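Local atomic coordinates of protease 2A (Rhinovirus C, PDB entry 5X45), a protein that is a rhinovirus protease of the chymotrypsin-like clan that probably cleaves the viral polyprotein during infection. Residues L95-G100 / H128-D133; H76-I81 / I91-L96. All coordinates share one frame; numbering follows the deposited sequence.

Interaction 1. Residues L95-G100 / H128-D133; sequences LLIGEG and HVAFTD
Ala130 meets two side chains of the facing strand at its one methyl group. Ile97 CD1 lies 3.5 Å from Ala130 CB. Leu95, two residues before Ile97, brings CD2 to 3.8 Å from the same Ala130 CB. Ile97 gets there because CG1 stands beside its own backbone N (chi1 -45°), and CD1 then turns across to the alanine. The Ile97 and His128 side chains cross at about a right angle, and Ile97 CG2 lies 4.0 Å from His128 CD2. That histidine is exposed and poorly ordered.

The opposite face of the sheet carries Leu96, Val129 and Phe131. The Leu96 and Asp133 side chains pass at a slant, with Leu96 CD1 3.9 Å from Asp133 CB, so an apolar branch packs on the aliphatic root of an acid. The carboxylate itself forms a salt bridge with Arg135. The Phe131 ring turns an edge to the backbone, with CD1 3.5 Å from Leu96 O. Tyr60 packs against the Phe131 ring edge-to-face. Val129 CG1 sits between its backbone N and carbonyl carbon, and from there it touches Gly98 O.

Antiparallel pairing sets these positions. Leu96 and Phe131 form one hydrogen-bonded pair, and Gly98 and Val129 form the next. Phe131 N gives a nearly straight bond to Leu96 O of 2.8 Å, at 171° at the hydrogen. Leu96 O also receives a CA-H contact from Ala130. Both strands belong to the six-stranded antiparallel barrel, as in the C-terminal barrel of chymotrypsin-like proteases. The buried peptide groups of the two pairs satisfy each other, while the side chains that touch near the middle of both faces are mainly apolar. Polar side chains gather at the two ends of the contact, so its middle is held by backbone bonds and apolar packing.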
loop_
_atom_site.group_PDB
_atom_site.type_symbol
_atom_site.label_atom_id
_atom_site.label_comp_id
_atom_site.label_asym_id
_atom_site.label_seq_id
_atom_site.Cartn_x
_atom_site.Cartn_y
_atom_site.Cartn_z
ATOM N N LEU A 95 7.535 -1.777 -6.192
ATOM C CA LEU A 95 7.575 -0.920 -5.026
ATOM C C LEU A 95 7.906 0.520 -5.365
ATOM O O LEU A 95 8.665 0.808 -6.295
ATOM C CB LEU A 95 8.575 -1.455 -4.003
ATOM C CG LEU A 95 7.995 -2.722 -3.383
ATOM C CD1 LEU A 95 8.736 -3.943 -3.894
ATOM C CD2 LEU A 95 7.957 -2.657 -1.859
ATOM N N LEU A 96 7.320 1.416 -4.582
ATOM C CA LEU A 96 7.743 2.802 -4.534
ATOM C C LEU A 96 8.525 3.017 -3.246
ATOM O O LEU A 96 8.072 2.625 -2.174
ATOM C CB LEU A 96 6.538 3.729 -4.608
ATOM C CG LEU A 96 5.716 3.564 -5.885
ATOM C CD1 LEU A 96 4.277 3.983 -5.634
ATOM C CD2 LEU A 96 6.337 4.372 -7.015
ATOM N N ILE A 97 9.731 3.561 -3.350
ATOM C CA ILE A 97 10.533 3.773 -2.149
ATOM C C ILE A 97 10.871 5.241 -1.948
ATOM O O ILE A 97 11.409 5.885 -2.849
ATOM C CB ILE A 97 11.857 2.990 -2.177
ATOM C CG1 ILE A 97 11.646 1.544 -2.642
ATOM C CG2 ILE A 97 12.534 3.069 -0.812
ATOM C CD1 ILE A 97 11.150 0.619 -1.577
ATOM N N GLY A 98 10.570 5.756 -0.760
ATOM C CA GLY A 98 10.863 7.139 -0.453
ATOM C C GLY A 98 11.462 7.280 0.930
ATOM O O GLY A 98 11.366 6.374 1.753
ATOM N N GLU A 99 12.068 8.434 1.194
ATOM C CA GLU A 99 12.552 8.726 2.528
ATOM C C GLU A 99 11.364 9.154 3.363
ATOM O O GLU A 99 10.541 9.959 2.936
ATOM C CB GLU A 99 13.639 9.812 2.543
ATOM C CG GLU A 99 14.382 10.045 1.225
ATOM C CD GLU A 99 15.349 11.224 1.306
ATOM O OE1 GLU A 99 15.197 12.208 0.548
ATOM O OE2 GLU A 99 16.257 11.171 2.167
ATOM N N GLY A 100 11.280 8.607 4.564
ATOM C CA GLY A 100 10.156 8.881 5.429
ATOM C C GLY A 100 10.140 7.935 6.602
ATOM O O GLY A 100 10.776 6.889 6.574
ATOM N N HIS A 128 13.319 5.086 5.570
ATOM C CA HIS A 128 12.793 4.632 4.312
ATOM C C HIS A 128 11.432 3.994 4.515
ATOM O O HIS A 128 11.199 3.279 5.496
ATOM C CB HIS A 128 13.763 3.679 3.660
ATOM C CG HIS A 128 14.842 4.395 2.941
ATOM N ND1 HIS A 128 16.064 4.662 3.522
ATOM C CD2 HIS A 128 14.839 5.026 1.750
ATOM C CE1 HIS A 128 16.796 5.361 2.675
ATOM N NE2 HIS A 128 16.075 5.601 1.594
ATOM N N VAL A 129 10.532 4.274 3.589
ATOM C CA VAL A 129 9.206 3.699 3.604
ATOM C C VAL A 129 8.968 3.120 2.213
ATOM O O VAL A 129 9.303 3.749 1.204
ATOM C CB VAL A 129 8.142 4.741 3.999
ATOM C CG1 VAL A 129 8.294 5.991 3.149
ATOM C CG2 VAL A 129 6.725 4.146 3.895
ATOM N N ALA A 130 8.424 1.909 2.171
ATOM C CA ALA A 130 8.161 1.202 0.923
ATOM C C ALA A 130 6.666 1.039 0.713
ATOM O O ALA A 130 5.944 0.577 1.600
ATOM C CB ALA A 130 8.835 -0.162 0.930
ATOM N N PHE A 131 6.205 1.407 -0.470
ATOM C CA PHE A 131 4.800 1.274 -0.794
ATOM C C PHE A 131 4.637 0.243 -1.903
ATOM O O PHE A 131 5.467 0.188 -2.816
ATOM C CB PHE A 131 4.207 2.619 -1.248
ATOM C CG PHE A 131 4.517 3.780 -0.334
ATOM C CD1 PHE A 131 5.693 4.512 -0.487
ATOM C CD2 PHE A 131 3.616 4.162 0.659
ATOM C CE1 PHE A 131 5.970 5.595 0.344
ATOM C CE2 PHE A 131 3.886 5.243 1.490
ATOM C CZ PHE A 131 5.070 5.963 1.333
ATOM N N THR A 132 3.590 -0.575 -1.835
ATOM C CA THR A 132 3.193 -1.306 -3.029
ATOM C C THR A 132 2.434 -0.347 -3.931
ATOM O O THR A 132 1.524 0.351 -3.496
ATOM C CB THR A 132 2.319 -2.547 -2.757
ATOM O OG1 THR A 132 1.023 -2.145 -2.305
ATOM C CG2 THR A 132 2.944 -3.404 -1.735
ATOM N N ASP A 133 2.849 -0.305 -5.184
ATOM C CA ASP A 133 2.177 0.468 -6.196
ATOM C C ASP A 133 0.912 -0.298 -6.583
ATOM O O ASP A 133 0.987 -1.444 -7.029
ATOM C CB ASP A 133 3.110 0.679 -7.399
ATOM C CG ASP A 133 2.557 1.666 -8.426
ATOM O OD1 ASP A 133 1.331 1.940 -8.435
ATOM O OD2 ASP A 133 3.371 2.176 -9.229
#

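Interaction 2. Residues H76-I81 / I91-L96; sequences HDWYEI and IQYNLL
Trp78 and Tyr93 meet on the outer face of a two-stranded hairpin. Trp78 CB lies 3.6 Å from Tyr93 CD1. Its CG stands between the backbone N and the carbonyl carbon (chi1 56°), and the indole leads away from the facing strand. Ile91 CG2 lies 3.8 Å from Trp78 CB, oblique to the indole, and also sits over one face of the Tyr93 ring, offset toward its rim. Ile91 CD1 reaches the other way, to the backbone and carboxylate of Glu80. Glu80 OE1 forms a salt bridge with Lys89.

Tyr79, Ile81 and Gln92 lie on the other face, where Leu95 reaches in from the barrel strand. Leu95 CD1 touches Tyr79 CB at 3.5 Å. Ile81 CG1 packs against the extended Gln92 chain, 3.7 Å from Gln92 CG.

The framework is a beta hairpin of strands 78-81 and 90-93, whose two legs leave the barrel where the chain turns corners at Asp77 and Asn94. Tyr79 and Gln92 form a hydrogen-bonded pair within it. At the corner Asn94 N bonds to Asp77 O, 2.8 Å away, from above the carbonyl plane. On the barrel side of the corner His76 and Leu95 form a hydrogen-bonded pair, now as barrel strands, with His76 N 2.8 Å from Leu95 O.

Farther out, the Gln92 amide is fixed at both ends: OE1 bonds to Thr122 OG1, and NE2 to His90 NE2.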
loop_
_atom_site.group_PDB
_atom_site.type_symbol
_atom_site.label_atom_id
_atom_site.label_comp_id
_atom_site.label_asym_id
_atom_site.label_seq_id
_atom_site.Cartn_x
_atom_site.Cartn_y
_atom_site.Cartn_z
ATOM N N HIS A 76 11.013 0.637 -7.845
ATOM C CA HIS A 76 11.858 -0.550 -7.886
ATOM C C HIS A 76 11.012 -1.709 -8.394
ATOM O O HIS A 76 9.936 -1.972 -7.861
ATOM C CB HIS A 76 12.433 -0.903 -6.516
ATOM C CG HIS A 76 13.548 -0.022 -6.083
ATOM N ND1 HIS A 76 13.349 1.191 -5.455
ATOM C CD2 HIS A 76 14.894 -0.146 -6.226
ATOM C CE1 HIS A 76 14.513 1.757 -5.200
ATOM N NE2 HIS A 76 15.467 0.961 -5.667
ATOM N N ASP A 77 11.502 -2.405 -9.407
ATOM C CA ASP A 77 10.821 -3.590 -9.916
ATOM C C ASP A 77 10.669 -4.640 -8.821
ATOM O O ASP A 77 9.624 -5.267 -8.698
ATOM C CB ASP A 77 11.577 -4.179 -11.106
ATOM C CG ASP A 77 11.226 -3.492 -12.420
ATOM O OD1 ASP A 77 10.330 -2.617 -12.421
ATOM O OD2 ASP A 77 11.845 -3.829 -13.457
ATOM N N TRP A 78 11.699 -4.809 -8.003
ATOM C CA TRP A 78 11.590 -5.694 -6.861
ATOM C C TRP A 78 12.478 -5.240 -5.728
ATOM O O TRP A 78 13.416 -4.477 -5.939
ATOM C CB TRP A 78 11.910 -7.147 -7.259
ATOM C CG TRP A 78 13.262 -7.384 -7.905
ATOM C CD1 TRP A 78 13.530 -7.396 -9.234
ATOM C CD2 TRP A 78 14.502 -7.672 -7.241
ATOM N NE1 TRP A 78 14.859 -7.654 -9.450
ATOM C CE2 TRP A 78 15.481 -7.837 -8.245
ATOM C CE3 TRP A 78 14.883 -7.793 -5.899
ATOM C CZ2 TRP A 78 16.818 -8.122 -7.953
ATOM C CZ3 TRP A 78 16.209 -8.075 -5.609
ATOM C CH2 TRP A 78 17.164 -8.233 -6.635
ATOM N N TYR A 79 12.184 -5.731 -4.528
ATOM C CA TYR A 79 12.826 -5.246 -3.318
ATOM C C TYR A 79 12.862 -6.332 -2.256
ATOM O O TYR A 79 11.893 -7.081 -2.103
ATOM C CB TYR A 79 12.052 -4.025 -2.810
ATOM C CG TYR A 79 12.758 -3.098 -1.853
ATOM C CD1 TYR A 79 13.779 -2.260 -2.288
ATOM C CD2 TYR A 79 12.361 -3.014 -0.521
ATOM C CE1 TYR A 79 14.414 -1.391 -1.410
ATOM C CE2 TYR A 79 12.980 -2.147 0.362
ATOM C CZ TYR A 79 14.005 -1.340 -0.089
ATOM O OH TYR A 79 14.624 -0.478 0.786
ATOM N N GLU A 80 13.972 -6.416 -1.521
ATOM C CA GLU A 80 14.112 -7.395 -0.439
ATOM C C GLU A 80 13.470 -6.874 0.843
ATOM O O GLU A 80 13.907 -5.866 1.403
ATOM C CB GLU A 80 15.585 -7.718 -0.185
ATOM C CG GLU A 80 15.837 -8.820 0.839
ATOM C CD GLU A 80 17.182 -9.521 0.638
ATOM O OE1 GLU A 80 17.961 -9.596 1.610
ATOM O OE2 GLU A 80 17.467 -9.998 -0.482
ATOM N N ILE A 81 12.429 -7.560 1.301
ATOM C CA ILE A 81 11.793 -7.227 2.567
ATOM C C ILE A 81 12.405 -8.071 3.674
ATOM O O ILE A 81 12.470 -9.303 3.559
ATOM C CB ILE A 81 10.272 -7.464 2.544
ATOM C CG1 ILE A 81 9.633 -6.877 1.280
ATOM C CG2 ILE A 81 9.633 -6.902 3.813
ATOM C CD1 ILE A 81 9.800 -5.390 1.134
ATOM N N ILE A 91 11.210 -11.541 -1.318
ATOM C CA ILE A 91 11.196 -10.514 -2.358
ATOM C C ILE A 91 9.769 -10.047 -2.640
ATOM O O ILE A 91 8.853 -10.857 -2.732
ATOM C CB ILE A 91 11.819 -11.019 -3.679
ATOM C CG1 ILE A 91 13.267 -11.490 -3.476
ATOM C CG2 ILE A 91 11.731 -9.944 -4.755
ATOM C CD1 ILE A 91 14.141 -10.550 -2.701
ATOM N N GLN A 92 9.589 -8.736 -2.780
ATOM C CA GLN A 92 8.324 -8.182 -3.236
ATOM C C GLN A 92 8.533 -7.402 -4.536
ATOM O O GLN A 92 9.651 -7.019 -4.865
ATOM C CB GLN A 92 7.690 -7.298 -2.152
ATOM C CG GLN A 92 6.979 -8.104 -1.064
ATOM C CD GLN A 92 6.103 -7.258 -0.150
ATOM O OE1 GLN A 92 5.611 -6.197 -0.539
ATOM N NE2 GLN A 92 5.886 -7.741 1.068
ATOM N N TYR A 93 7.453 -7.213 -5.287
ATOM C CA TYR A 93 7.519 -6.591 -6.611
ATOM C C TYR A 93 6.735 -5.281 -6.684
ATOM O O TYR A 93 5.823 -5.044 -5.884
ATOM C CB TYR A 93 7.018 -7.572 -7.677
ATOM C CG TYR A 93 7.909 -8.785 -7.803
ATOM C CD1 TYR A 93 9.036 -8.764 -8.624
ATOM C CD2 TYR A 93 7.659 -9.936 -7.067
ATOM C CE1 TYR A 93 9.874 -9.871 -8.728
ATOM C CE2 TYR A 93 8.488 -11.041 -7.162
ATOM C CZ TYR A 93 9.592 -11.002 -7.996
ATOM O OH TYR A 93 10.419 -12.098 -8.095
ATOM N N ASN A 94 7.118 -4.428 -7.634
ATOM C CA ASN A 94 6.454 -3.145 -7.867
ATOM C C ASN A 94 6.377 -2.252 -6.635
ATOM O O ASN A 94 5.300 -1.993 -6.094
ATOM C CB ASN A 94 5.048 -3.369 -8.442
ATOM C CG ASN A 94 5.079 -4.080 -9.792
ATOM O OD1 ASN A 94 4.587 -5.199 -9.933
ATOM N ND2 ASN A 94 5.659 -3.425 -10.789
ATOM N N LEU A 95 7.535 -1.777 -6.192
ATOM C CA LEU A 95 7.575 -0.920 -5.026
ATOM C C LEU A 95 7.906 0.520 -5.365
ATOM O O LEU A 95 8.665 0.808 -6.295
ATOM C CB LEU A 95 8.575 -1.455 -4.003
ATOM C CG LEU A 95 7.995 -2.722 -3.383
ATOM C CD1 LEU A 95 8.736 -3.943 -3.894
ATOM C CD2 LEU A 95 7.957 -2.657 -1.859
ATOM N N LEU A 96 7.320 1.416 -4.582
ATOM C CA LEU A 96 7.743 2.802 -4.534
ATOM C C LEU A 96 8.525 3.017 -3.246
ATOM O O LEU A 96 8.072 2.625 -2.174
ATOM C CB LEU A 96 6.538 3.729 -4.608
ATOM C CG LEU A 96 5.716 3.564 -5.885
ATOM C CD1 LEU A 96 4.277 3.983 -5.634
ATOM C CD2 LEU A 96 6.337 4.372 -7.015
#

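Overall arrangement
From the N terminus, the chain passes through the four-stranded sheet and enters the six-stranded barrel. Strand 67-76 ends at the first segment of interaction 2. Residues 82-90 then loop out and return, and interaction 2 closes this hairpin. The chain continues into strand 95-98. Both interactions include Leu95 and Leu96, but of the two Leu95 alone touches across both. Interaction 1 closes a longer loop, residues 101-127, which includes strands 110-113 and 116-124. Neither loop encloses the other. In the barrel, strand 95-98 lies between 67-76, joined to it in interaction 2, and 129-133, joined in interaction 1. Asp133 N and Asn94 O probably form a further hydrogen bond, and Ile97 packs on His76 and Tyr79.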